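Local coordinates for protein alanine racemase (Corynebacterium glutamicum, PDB 2DY3) that binds pyridoxal-5'-phosphate and belongs to the alanine racemase family, with a TIM-barrel-type N-terminal domain joined to a separate C-terminal domain rich in beta strands, at residues 7-10 against 11-14; 46-49 against 50-54; 196-199 against 200-203; 330-333 against 334-338; 345-348 against 349-353. One frame throughout, in Å; residues are numbered along the deposited sequence.

Interaction 1 of 5, residues 7-10 against 11-14; sequences KIDL and DAIA
D9 is the N-cap of helix 10-24, and its carboxylate bonds forward to A12 just where strand 4-8 gives way to the helix. A12 N donates to D9 OD1 over 3.0 Å with an N-H...O angle of 155°. With CG anti to the backbone N (chi1 -177°), the D9 side chain brings OD1 within reach of A12 N; the donor stands well above the carboxylate plane. The main-chain oxygen of D9 takes two weak bonds, from I13 N at 3.4 Å and from A12 N at 3.3 Å, so A12 N is shared between OD1 and O of D9 and the regular pattern starts loosely. It tightens one residue later, where A14 N reaches L10 O at 2.9 Å. Before the cap, I8 pairs through its backbone with A359 and V361, and D9 with A235, which ties the strand into the mixed sheet. The D11 carboxylate lies near that of D9, a mildly unfavourable pairing that should be offset in part by the amides at the helix start. Below the polar turn, L10 and I13 run side by side and point the same way, with L10 CD2 against I13 CD1 at 3.9 Å and I8 CG2 touching I13 CD1 at 4.2 Å.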
loop_
_atom_site.group_PDB
_atom_site.type_symbol
_atom_site.label_atom_id
_atom_site.label_comp_id
_atom_site.label_asym_id
_atom_site.label_seq_id
_atom_site.Cartn_x
_atom_site.Cartn_y
_atom_site.Cartn_z
ATOM N N LYS B 7 -7.800 -7.808 -10.843
ATOM C CA LYS B 7 -8.174 -9.118 -11.367
ATOM C C LYS B 7 -6.900 -9.930 -11.461
ATOM O O LYS B 7 -5.963 -9.525 -12.145
ATOM C CB LYS B 7 -8.751 -9.022 -12.779
ATOM C CG LYS B 7 -10.177 -8.537 -12.910
ATOM C CD LYS B 7 -10.573 -8.601 -14.383
ATOM C CE LYS B 7 -12.038 -8.274 -14.613
ATOM N NZ LYS B 7 -12.387 -8.339 -16.068
ATOM N N ILE B 8 -6.863 -11.071 -10.786
ATOM C CA ILE B 8 -5.692 -11.921 -10.839
ATOM C C ILE B 8 -6.008 -13.159 -11.660
ATOM O O ILE B 8 -6.787 -14.013 -11.241
ATOM C CB ILE B 8 -5.235 -12.364 -9.434
ATOM C CG1 ILE B 8 -5.112 -11.147 -8.516
ATOM C CG2 ILE B 8 -3.890 -13.067 -9.527
ATOM C CD1 ILE B 8 -4.256 -10.031 -9.085
ATOM N N ASP B 9 -5.399 -13.243 -12.836
ATOM C CA ASP B 9 -5.598 -14.376 -13.724
ATOM C C ASP B 9 -4.664 -15.513 -13.313
ATOM O O ASP B 9 -3.477 -15.489 -13.629
ATOM C CB ASP B 9 -5.304 -13.958 -15.163
ATOM C CG ASP B 9 -5.549 -15.073 -16.159
ATOM O OD1 ASP B 9 -5.702 -16.240 -15.740
ATOM O OD2 ASP B 9 -5.577 -14.777 -17.372
ATOM N N LEU B 10 -5.204 -16.510 -12.617
ATOM C CA LEU B 10 -4.404 -17.641 -12.164
ATOM C C LEU B 10 -3.912 -18.528 -13.305
ATOM O O LEU B 10 -2.810 -19.082 -13.230
ATOM C CB LEU B 10 -5.198 -18.469 -11.145
ATOM C CG LEU B 10 -5.479 -17.718 -9.839
ATOM C CD1 LEU B 10 -6.310 -18.570 -8.877
ATOM C CD2 LEU B 10 -4.156 -17.327 -9.208
ATOM N N ASP B 11 -4.714 -18.669 -14.361
ATOM C CA ASP B 11 -4.300 -19.489 -15.499
ATOM C C ASP B 11 -3.049 -18.887 -16.117
ATOM O O ASP B 11 -2.163 -19.605 -16.581
ATOM C CB ASP B 11 -5.394 -19.563 -16.568
ATOM C CG ASP B 11 -6.570 -20.416 -16.145
ATOM O OD1 ASP B 11 -6.347 -21.502 -15.565
ATOM O OD2 ASP B 11 -7.720 -20.006 -16.406
ATOM N N ALA B 12 -2.989 -17.559 -16.132
ATOM C CA ALA B 12 -1.832 -16.862 -16.681
ATOM C C ALA B 12 -0.611 -17.233 -15.851
ATOM O O ALA B 12 0.484 -17.422 -16.385
ATOM C CB ALA B 12 -2.060 -15.354 -16.645
ATOM N N ILE B 13 -0.808 -17.344 -14.538
ATOM C CA ILE B 13 0.279 -17.704 -13.629
ATOM C C ILE B 13 0.752 -19.138 -13.889
ATOM O O ILE B 13 1.955 -19.414 -13.919
ATOM C CB ILE B 13 -0.164 -17.553 -12.148
ATOM C CG1 ILE B 13 -0.334 -16.064 -11.822
ATOM C CG2 ILE B 13 0.864 -18.186 -11.212
ATOM C CD1 ILE B 13 -0.752 -15.775 -10.403
ATOM N N ALA B 14 -0.195 -20.051 -14.075
ATOM C CA ALA B 14 0.160 -21.437 -14.348
ATOM C C ALA B 14 0.960 -21.472 -15.649
ATOM O O ALA B 14 2.000 -22.126 -15.738
ATOM C CB ALA B 14 -1.094 -22.280 -14.475
#

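Interaction 2 of 5, residues 46-49 against 50-54; sequences APVI and AAHGA
The contact between I49 and A54 belongs to a Schellman motif, the turn that ends helix 42-50 and leads the chain towards strand 56-59 of the parallel sheet. Its evidence is a 6→1 bond from A54 N to I49 O, weak at 3.3 Å, enclosing a 5→2 bond from G53 N to A50 O, also weak at 3.5 Å. G53 has a positive phi of 121°, a backbone shape that suits glycine, since a beta carbon there would be pressed against the carbonyl oxygen before it. I49 CG2 meets A54 CB at 3.5 Å, a tight apolar contact between the two ends of the motif. I49 O also accepts from H52 N. Further back the ordinary helical bonds are A50 N to A46 O at 2.8 Å and A51 N to P47 O at 2.9 Å, just past a kink at P47, whose N has no hydrogen to give the turn before. V48 O accepts from a side chain, because H52 keeps CG beside its backbone N (chi1 -72°) and folds its ring back along V48. H52 ND1 then donates to V48 O at 2.9 Å, nearly straight at 167° and in the ring plane. Outside the turn, I49 and H52 both lean on helix 10-24, where T17 touches each of them and K21 bonds to G53 O, while I49 and A50 rest on F57 of strand 56-59.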
loop_
_atom_site.group_PDB
_atom_site.type_symbol
_atom_site.label_atom_id
_atom_site.label_comp_id
_atom_site.label_asym_id
_atom_site.label_seq_id
_atom_site.Cartn_x
_atom_site.Cartn_y
_atom_site.Cartn_z
ATOM N N ALA B 46 0.697 -19.065 -4.872
ATOM C CA ALA B 46 1.660 -20.107 -4.529
ATOM C C ALA B 46 1.191 -21.532 -4.837
ATOM O O ALA B 46 1.951 -22.343 -5.358
ATOM C CB ALA B 46 2.045 -19.995 -3.052
ATOM N N PRO B 47 -0.062 -21.862 -4.500
ATOM C CA PRO B 47 -0.528 -23.223 -4.789
ATOM C C PRO B 47 -0.573 -23.510 -6.290
ATOM O O PRO B 47 -0.286 -24.621 -6.736
ATOM C CB PRO B 47 -1.909 -23.257 -4.142
ATOM C CG PRO B 47 -1.769 -22.324 -3.002
ATOM C CD PRO B 47 -1.012 -21.164 -3.619
ATOM N N VAL B 48 -0.927 -22.505 -7.076
ATOM C CA VAL B 48 -0.982 -22.695 -8.514
ATOM C C VAL B 48 0.426 -22.903 -9.048
ATOM O O VAL B 48 0.673 -23.791 -9.869
ATOM C CB VAL B 48 -1.629 -21.487 -9.209
ATOM C CG1 VAL B 48 -1.435 -21.593 -10.710
ATOM C CG2 VAL B 48 -3.119 -21.431 -8.865
ATOM N N ILE B 49 1.359 -22.090 -8.564
ATOM C CA ILE B 49 2.736 -22.212 -9.001
ATOM C C ILE B 49 3.294 -23.568 -8.593
ATOM O O ILE B 49 4.087 -24.174 -9.321
ATOM C CB ILE B 49 3.608 -21.100 -8.395
ATOM C CG1 ILE B 49 3.229 -19.758 -9.021
ATOM C CG2 ILE B 49 5.075 -21.408 -8.614
ATOM C CD1 ILE B 49 4.039 -18.594 -8.526
ATOM N N ALA B 50 2.872 -24.044 -7.425
ATOM C CA ALA B 50 3.345 -25.329 -6.924
ATOM C C ALA B 50 2.827 -26.463 -7.800
ATOM O O ALA B 50 3.560 -27.394 -8.135
ATOM C CB ALA B 50 2.882 -25.530 -5.481
ATOM N N ALA B 51 1.556 -26.368 -8.169
ATOM C CA ALA B 51 0.906 -27.383 -8.988
ATOM C C ALA B 51 1.427 -27.427 -10.418
ATOM O O ALA B 51 1.043 -28.305 -11.187
ATOM C CB ALA B 51 -0.605 -27.157 -8.985
ATOM N N HIS B 52 2.300 -26.491 -10.786
ATOM C CA HIS B 52 2.828 -26.507 -12.144
ATOM C C HIS B 52 4.331 -26.635 -12.308
ATOM O O HIS B 52 4.882 -26.235 -13.333
ATOM C CB HIS B 52 2.310 -25.304 -12.939
ATOM C CG HIS B 52 0.860 -25.411 -13.286
ATOM N ND1 HIS B 52 -0.142 -24.992 -12.437
ATOM C CD2 HIS B 52 0.239 -25.996 -14.339
ATOM C CE1 HIS B 52 -1.316 -25.316 -12.951
ATOM N NE2 HIS B 52 -1.113 -25.926 -14.103
ATOM N N GLY B 53 5.003 -27.192 -11.308
ATOM C CA GLY B 53 6.431 -27.389 -11.456
ATOM C C GLY B 53 7.411 -26.766 -10.482
ATOM O O GLY B 53 8.545 -27.231 -10.401
ATOM N N ALA B 54 7.010 -25.731 -9.752
ATOM C CA ALA B 54 7.934 -25.100 -8.812
ATOM C C ALA B 54 8.594 -26.128 -7.897
ATOM O O ALA B 54 7.921 -26.956 -7.286
ATOM C CB ALA B 54 7.205 -24.047 -7.972
#

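Interaction 3 of 5, residues 196-199 against 200-203; sequences VCNS and PAFL. With PLP (pyridoxal-5'-phosphate), chain F.
The chain arrives extended at C197 and N198, then turns into the short helix 199-202 at S199, and the first helical bonds run from F202 N to N198 O (2.9 Å, 165°) and from L203 N to S199 O (2.9 Å). N198 caps the start: A201 N donates to its OD1 at 3.2 Å, tilted out of the amide plane. A chi1 of 58°, with CG between the backbone N and the carbonyl carbon, brings the amide there. The N198 and P200 side chains cross at about a right angle, and P200 CG touches N198 OD1 and ND2, each at 3.1 Å. P200 falls in the first turn of the helix, where a residue without an N-H costs no regular helical bond. This N-terminus, in the TIM-barrel-type domain, serves as a phosphate-binding end. S199 N donates to O3P of pyridoxal-5'-phosphate at 2.7 Å, and S199 OG to the same oxygen at 2.8 Å, so one phosphate oxygen is gripped by both the backbone and the side chain of a single residue. OG lies beside the backbone N, which aims it the same way as the amide. The helix start probably adds some positive potential toward the phosphate. A218 N also bonds to S199 OG, and G216 N and L217 N bond to pyridoxal-5'-phosphate. Behind the cap, away from the phosphate, C197 SG packs on A201 CB at 3.9 Å, while F202 turns its ring toward L20 and M23 of helix 10-24.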
loop_
_atom_site.group_PDB
_atom_site.type_symbol
_atom_site.label_atom_id
_atom_site.label_comp_id
_atom_site.label_asym_id
_atom_site.label_seq_id
_atom_site.Cartn_x
_atom_site.Cartn_y
_atom_site.Cartn_z
ATOM N N VAL B 196 21.825 -17.826 -8.333
ATOM C CA VAL B 196 22.112 -16.402 -8.447
ATOM C C VAL B 196 21.113 -15.697 -9.365
ATOM O O VAL B 196 20.914 -14.496 -9.263
ATOM C CB VAL B 196 23.527 -16.159 -9.028
ATOM C CG1 VAL B 196 24.584 -16.811 -8.143
ATOM C CG2 VAL B 196 23.609 -16.710 -10.451
ATOM N N CYS B 197 20.473 -16.458 -10.245
ATOM C CA CYS B 197 19.542 -15.904 -11.225
ATOM C C CYS B 197 18.148 -15.422 -10.822
ATOM O O CYS B 197 17.307 -16.200 -10.375
ATOM C CB CYS B 197 19.389 -16.887 -12.394
ATOM S SG CYS B 197 20.798 -16.907 -13.534
ATOM N N ASN B 198 17.919 -14.124 -10.998
ATOM C CA ASN B 198 16.614 -13.522 -10.738
ATOM C C ASN B 198 16.014 -13.465 -12.152
ATOM O O ASN B 198 16.659 -13.921 -13.092
ATOM C CB ASN B 198 16.779 -12.121 -10.138
ATOM C CG ASN B 198 17.582 -11.193 -11.028
ATOM O OD1 ASN B 198 18.246 -11.629 -11.970
ATOM N ND2 ASN B 198 17.533 -9.902 -10.725
ATOM N N SER B 199 14.815 -12.919 -12.322
ATOM C CA SER B 199 14.198 -12.879 -13.652
ATOM C C SER B 199 15.055 -12.340 -14.802
ATOM O O SER B 199 15.191 -12.992 -15.837
ATOM C CB SER B 199 12.874 -12.104 -13.607
ATOM O OG SER B 199 11.877 -12.845 -12.930
ATOM N N PRO B 200 15.635 -11.141 -14.648
ATOM C CA PRO B 200 16.459 -10.591 -15.729
ATOM C C PRO B 200 17.623 -11.489 -16.143
ATOM O O PRO B 200 17.807 -11.757 -17.328
ATOM C CB PRO B 200 16.910 -9.240 -15.170
ATOM C CG PRO B 200 16.876 -9.447 -13.699
ATOM C CD PRO B 200 15.609 -10.229 -13.495
ATOM N N ALA B 201 18.397 -11.959 -15.171
ATOM C CA ALA B 201 19.529 -12.832 -15.456
ATOM C C ALA B 201 19.067 -14.168 -16.045
ATOM O O ALA B 201 19.635 -14.650 -17.024
ATOM C CB ALA B 201 20.338 -13.072 -14.183
ATOM N N PHE B 202 18.036 -14.755 -15.444
ATOM C CA PHE B 202 17.492 -16.032 -15.898
ATOM C C PHE B 202 17.039 -15.995 -17.352
ATOM O O PHE B 202 17.296 -16.924 -18.115
ATOM C CB PHE B 202 16.309 -16.442 -15.015
ATOM C CG PHE B 202 15.611 -17.700 -15.468
ATOM C CD1 PHE B 202 16.307 -18.893 -15.591
ATOM C CD2 PHE B 202 14.251 -17.692 -15.741
ATOM C CE1 PHE B 202 15.657 -20.059 -15.978
ATOM C CE2 PHE B 202 13.594 -18.849 -16.127
ATOM C CZ PHE B 202 14.298 -20.036 -16.244
ATOM N N LEU B 203 16.358 -14.923 -17.733
ATOM C CA LEU B 203 15.859 -14.792 -19.094
ATOM C C LEU B 203 16.922 -14.346 -20.095
ATOM O O LEU B 203 16.589 -14.020 -21.231
ATOM C CB LEU B 203 14.684 -13.807 -19.138
ATOM C CG LEU B 203 13.406 -14.152 -18.362
ATOM C CD1 LEU B 203 12.392 -13.027 -18.530
ATOM C CD2 LEU B 203 12.823 -15.469 -18.864
HETATM N N1 PLP F . 16.037 -13.206 -5.181
HETATM C C2 PLP F . 16.039 -12.309 -4.109
HETATM C C2A PLP F . 17.083 -12.459 -3.014
HETATM C C3 PLP F . 15.070 -11.278 -4.079
HETATM O O3 PLP F . 15.059 -10.377 -3.034
HETATM C C4 PLP F . 14.109 -11.179 -5.132
HETATM C C4A PLP F . 13.047 -10.050 -5.173
HETATM C C5 PLP F . 14.163 -12.121 -6.219
HETATM C C6 PLP F . 15.123 -13.119 -6.218
HETATM C C5A PLP F . 13.214 -12.074 -7.378
HETATM O O4P PLP F . 13.678 -11.175 -8.377
HETATM P P PLP F . 12.935 -10.842 -9.781
HETATM O O1P PLP F . 11.568 -10.418 -9.499
HETATM O O2P PLP F . 13.774 -9.767 -10.312
HETATM O O3P PLP F . 13.004 -12.124 -10.517
#

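Interaction 4 of 5, residues 330-333 against 334-338; sequences NGHD and ATDFA
An N-cap opens helix 334-340: D336 N donates to D333 OD1. This bond is short and straight, 2.7 Å with an N-H...O angle of 168°, and meets the oxygen nearly along its C-O axis. At a chi1 of 60° the D333 carboxylate is tucked in toward its own main chain, close enough to the helix start for D336 CB also to pack against OD1 at 3.3 Å. F337 N then closes the first regular helical turn on D333 O at 3.0 Å, and A338 N continues the series to A334 O at 2.8 Å. D333 thus accepts through side chain and main chain at the point where the loop after strand 323-325 enters helix 334-340 of the C-terminal domain. On one flank H332 lies across D336: OD2 comes obliquely to the imidazole, 3.2 Å from ND1, with ring and carboxylate planes only 18° apart. The angle is too poor for a hydrogen bond, so this is close packing of two polar groups that are held elsewhere. H332 NE2 bonds to D295 OD2, and D336 OD2 forms a salt bridge with R340 NH1, one turn further along the helix. The other side is apolar: A334, F337 and A338 press on V348 of helix 345-350, and the F337 ring meets F287 edge-to-face.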
loop_
_atom_site.group_PDB
_atom_site.type_symbol
_atom_site.label_atom_id
_atom_site.label_comp_id
_atom_site.label_asym_id
_atom_site.label_seq_id
_atom_site.Cartn_x
_atom_site.Cartn_y
_atom_site.Cartn_z
ATOM N N ASN B 330 -7.247 -5.318 -21.360
ATOM C CA ASN B 330 -8.062 -4.314 -22.043
ATOM C C ASN B 330 -7.621 -2.892 -21.746
ATOM O O ASN B 330 -8.425 -1.962 -21.792
ATOM C CB ASN B 330 -9.543 -4.483 -21.691
ATOM C CG ASN B 330 -10.096 -5.811 -22.159
ATOM O OD1 ASN B 330 -9.880 -6.208 -23.303
ATOM N ND2 ASN B 330 -10.816 -6.503 -21.283
ATOM N N GLY B 331 -6.336 -2.734 -21.444
ATOM C CA GLY B 331 -5.781 -1.421 -21.162
ATOM C C GLY B 331 -4.281 -1.444 -21.394
ATOM O O GLY B 331 -3.774 -2.336 -22.068
ATOM N N HIS B 332 -3.569 -0.459 -20.851
ATOM C CA HIS B 332 -2.115 -0.404 -20.985
ATOM C C HIS B 332 -1.513 -1.401 -19.994
ATOM O O HIS B 332 -1.989 -1.514 -18.869
ATOM C CB HIS B 332 -1.608 0.998 -20.660
ATOM C CG HIS B 332 -1.956 2.023 -21.693
ATOM N ND1 HIS B 332 -1.370 2.048 -22.940
ATOM C CD2 HIS B 332 -2.829 3.057 -21.664
ATOM C CE1 HIS B 332 -1.868 3.055 -23.635
ATOM N NE2 HIS B 332 -2.754 3.683 -22.884
ATOM N N ASP B 333 -0.470 -2.121 -20.390
ATOM C CA ASP B 333 0.113 -3.078 -19.462
ATOM C C ASP B 333 0.913 -2.400 -18.360
ATOM O O ASP B 333 1.196 -1.206 -18.420
ATOM C CB ASP B 333 0.985 -4.113 -20.186
ATOM C CG ASP B 333 2.146 -3.496 -20.937
ATOM O OD1 ASP B 333 2.684 -2.456 -20.487
ATOM O OD2 ASP B 333 2.529 -4.076 -21.977
ATOM N N ALA B 334 1.261 -3.182 -17.348
ATOM C CA ALA B 334 2.014 -2.696 -16.200
ATOM C C ALA B 334 3.302 -1.970 -16.569
ATOM O O ALA B 334 3.660 -0.973 -15.942
ATOM C CB ALA B 334 2.319 -3.868 -15.263
ATOM N N THR B 335 3.999 -2.473 -17.580
ATOM C CA THR B 335 5.250 -1.869 -18.026
ATOM C C THR B 335 5.010 -0.478 -18.615
ATOM O O THR B 335 5.712 0.475 -18.278
ATOM C CB THR B 335 5.961 -2.772 -19.074
ATOM O OG1 THR B 335 6.165 -4.074 -18.515
ATOM C CG2 THR B 335 7.315 -2.197 -19.460
ATOM N N ASP B 336 4.020 -0.358 -19.491
ATOM C CA ASP B 336 3.696 0.934 -20.093
ATOM C C ASP B 336 3.329 1.935 -18.999
ATOM O O ASP B 336 3.818 3.074 -18.979
ATOM C CB ASP B 336 2.514 0.793 -21.047
ATOM C CG ASP B 336 2.084 2.122 -21.636
ATOM O OD1 ASP B 336 2.722 2.578 -22.605
ATOM O OD2 ASP B 336 1.119 2.724 -21.121
ATOM N N PHE B 337 2.455 1.503 -18.092
ATOM C CA PHE B 337 2.013 2.347 -16.990
ATOM C C PHE B 337 3.222 2.740 -16.148
ATOM O O PHE B 337 3.340 3.883 -15.708
ATOM C CB PHE B 337 0.993 1.594 -16.126
ATOM C CG PHE B 337 0.378 2.429 -15.041
ATOM C CD1 PHE B 337 0.556 2.102 -13.709
ATOM C CD2 PHE B 337 -0.377 3.546 -15.352
ATOM C CE1 PHE B 337 -0.006 2.873 -12.708
ATOM C CE2 PHE B 337 -0.941 4.321 -14.354
ATOM C CZ PHE B 337 -0.756 3.984 -13.034
ATOM N N ALA B 338 4.122 1.781 -15.936
ATOM C CA ALA B 338 5.332 2.016 -15.156
ATOM C C ALA B 338 6.167 3.131 -15.768
ATOM O O ALA B 338 6.555 4.071 -15.075
ATOM C CB ALA B 338 6.161 0.739 -15.070
#

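Interaction 5 of 5, residues 345-348 against 349-353; sequences NYEV and VCRPT. With PLP (pyridoxal-5'-phosphate), chain F.
From N345 to R351 the chain goes from alpha-helical bonding to tighter i→i-3 spacing: V349 N bonds to N345 O at 3.2 Å, C350 N only weakly to E347 O, and R351 N to V348 O at 3.1 Å. P352 follows, with CD 3.2 Å from V348 O, and turns the chain away. Among the side chains, V349 CG2 packs on the main-chain oxygen of Y346 at 3.2 Å. Y346 itself points away from the turn, with CG beside the backbone N (chi1 -70°), and presents its ring edge to the phosphate of pyridoxal-5'-phosphate. Its OH donates to O2P at 2.7 Å, and CE2 lies 3.2 Å from O1P. E347 and R351, one turn apart, cross with their flat groups nearly perpendicular, 80° apart. R351 NH1 sits 3.2 Å from E347 CG, but E347 OE2 is 4.3 Å from NH1 and well out of the guanidinium plane, so the attraction is one of charge without an N-H aimed at the oxygen. E347 OE1 instead bonds to T343, and OE2 accepts from R281 N of the second subunit. R351 of the second subunit also comes close to this R351, so the carboxylate of E347 probably offsets some of the positive charge gathered at the subunit interface.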
loop_
_atom_site.group_PDB
_atom_site.type_symbol
_atom_site.label_atom_id
_atom_site.label_comp_id
_atom_site.label_asym_id
_atom_site.label_seq_id
_atom_site.Cartn_x
_atom_site.Cartn_y
_atom_site.Cartn_z
ATOM N N ASN B 345 7.822 -1.775 -13.633
ATOM C CA ASN B 345 6.648 -2.623 -13.448
ATOM C C ASN B 345 6.577 -3.326 -12.094
ATOM O O ASN B 345 5.485 -3.627 -11.606
ATOM C CB ASN B 345 6.525 -3.637 -14.603
ATOM C CG ASN B 345 7.835 -4.348 -14.924
ATOM O OD1 ASN B 345 8.026 -4.830 -16.044
ATOM N ND2 ASN B 345 8.725 -4.435 -13.953
ATOM N N TYR B 346 7.732 -3.584 -11.487
ATOM C CA TYR B 346 7.777 -4.212 -10.164
ATOM C C TYR B 346 6.966 -3.367 -9.181
ATOM O O TYR B 346 6.177 -3.887 -8.385
ATOM C CB TYR B 346 9.209 -4.274 -9.624
ATOM C CG TYR B 346 10.155 -5.239 -10.305
ATOM C CD1 TYR B 346 10.802 -4.898 -11.483
ATOM C CD2 TYR B 346 10.454 -6.470 -9.725
ATOM C CE1 TYR B 346 11.726 -5.747 -12.060
ATOM C CE2 TYR B 346 11.377 -7.328 -10.295
ATOM C CZ TYR B 346 12.012 -6.960 -11.464
ATOM O OH TYR B 346 12.953 -7.792 -12.026
ATOM N N GLU B 347 7.173 -2.055 -9.235
ATOM C CA GLU B 347 6.487 -1.147 -8.325
ATOM C C GLU B 347 5.006 -0.955 -8.629
ATOM O O GLU B 347 4.188 -0.885 -7.713
ATOM C CB GLU B 347 7.196 0.213 -8.288
ATOM C CG GLU B 347 6.575 1.191 -7.282
ATOM C CD GLU B 347 7.441 2.421 -7.026
ATOM O OE1 GLU B 347 7.839 3.087 -8.002
ATOM O OE2 GLU B 347 7.720 2.727 -5.848
ATOM N N VAL B 348 4.648 -0.883 -9.905
ATOM C CA VAL B 348 3.248 -0.693 -10.250
ATOM C C VAL B 348 2.353 -1.853 -9.785
ATOM O O VAL B 348 1.256 -1.617 -9.287
ATOM C CB VAL B 348 3.066 -0.461 -11.774
ATOM C CG1 VAL B 348 3.867 0.771 -12.208
ATOM C CG2 VAL B 348 3.498 -1.670 -12.549
ATOM N N VAL B 349 2.802 -3.100 -9.923
ATOM C CA VAL B 349 1.954 -4.204 -9.477
ATOM C C VAL B 349 1.813 -4.237 -7.957
ATOM O O VAL B 349 0.849 -4.791 -7.431
ATOM C CB VAL B 349 2.467 -5.574 -9.970
ATOM C CG1 VAL B 349 2.446 -5.607 -11.503
ATOM C CG2 VAL B 349 3.862 -5.851 -9.422
ATOM N N CYS B 350 2.768 -3.628 -7.259
ATOM C CA CYS B 350 2.737 -3.577 -5.799
ATOM C C CYS B 350 1.909 -2.401 -5.294
ATOM O O CYS B 350 1.613 -2.320 -4.101
ATOM C CB CYS B 350 4.158 -3.445 -5.228
ATOM S SG CYS B 350 5.125 -4.972 -5.174
ATOM N N ARG B 351 1.531 -1.494 -6.192
ATOM C CA ARG B 351 0.774 -0.310 -5.795
ATOM C C ARG B 351 -0.680 -0.457 -5.342
ATOM O O ARG B 351 -1.071 0.141 -4.335
ATOM C CB ARG B 351 0.840 0.748 -6.901
ATOM C CG ARG B 351 2.211 1.395 -7.065
ATOM C CD ARG B 351 2.619 2.204 -5.829
ATOM N NE ARG B 351 2.654 1.390 -4.615
ATOM C CZ ARG B 351 3.482 0.367 -4.412
ATOM N NH1 ARG B 351 4.360 0.025 -5.345
ATOM N NH2 ARG B 351 3.417 -0.329 -3.281
ATOM N N PRO B 352 -1.502 -1.234 -6.075
ATOM C CA PRO B 352 -2.917 -1.424 -5.714
ATOM C C PRO B 352 -3.115 -1.843 -4.261
ATOM O O PRO B 352 -2.729 -2.941 -3.866
ATOM C CB PRO B 352 -3.384 -2.489 -6.708
ATOM C CG PRO B 352 -2.571 -2.155 -7.932
ATOM C CD PRO B 352 -1.184 -1.957 -7.316
ATOM N N THR B 353 -3.734 -0.965 -3.478
ATOM C CA THR B 353 -3.945 -1.218 -2.057
ATOM C C THR B 353 -5.222 -0.524 -1.546
ATOM O O THR B 353 -6.117 -0.203 -2.326
ATOM C CB THR B 353 -2.695 -0.724 -1.263
ATOM O OG1 THR B 353 -2.765 -1.162 0.097
ATOM C CG2 THR B 353 -2.602 0.801 -1.300
HETATM N N1 PLP F . 16.037 -13.206 -5.181
HETATM C C2 PLP F . 16.039 -12.309 -4.109
HETATM C C2A PLP F . 17.083 -12.459 -3.014
HETATM C C3 PLP F . 15.070 -11.278 -4.079
HETATM O O3 PLP F . 15.059 -10.377 -3.034
HETATM C C4 PLP F . 14.109 -11.179 -5.132
HETATM C C4A PLP F . 13.047 -10.050 -5.173
HETATM C C5 PLP F . 14.163 -12.121 -6.219
HETATM C C6 PLP F . 15.123 -13.119 -6.218
HETATM C C5A PLP F . 13.214 -12.074 -7.378
HETATM O O4P PLP F . 13.678 -11.175 -8.377
HETATM P P PLP F . 12.935 -10.842 -9.781
HETATM O O1P PLP F . 11.568 -10.418 -9.499
HETATM O O2P PLP F . 13.774 -9.767 -10.312
HETATM O O3P PLP F . 13.004 -12.124 -10.517
#

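How the interactions relate
The five contacts are local turns and caps spread over both domains, and two of them meet at pyridoxal-5'-phosphate. Interactions 3 and 5, with centres about 20 Å apart and in the N-terminal and C-terminal domains respectively, both bind its phosphate, and P200 CD lies 3.9 Å from Y346 OH. Interaction 4 packs against interaction 5: their centres are about 11 Å apart, and A338 CB approaches N345 N to 3.3 Å. In the N-terminal domain, interactions 1 and 2 join through A14 CB and H52 CE1 at 3.4 Å and I13 CG2 and I49 CG1 at 3.6 Å. The I49 side chain stays about 11 Å from pyridoxal-5'-phosphate.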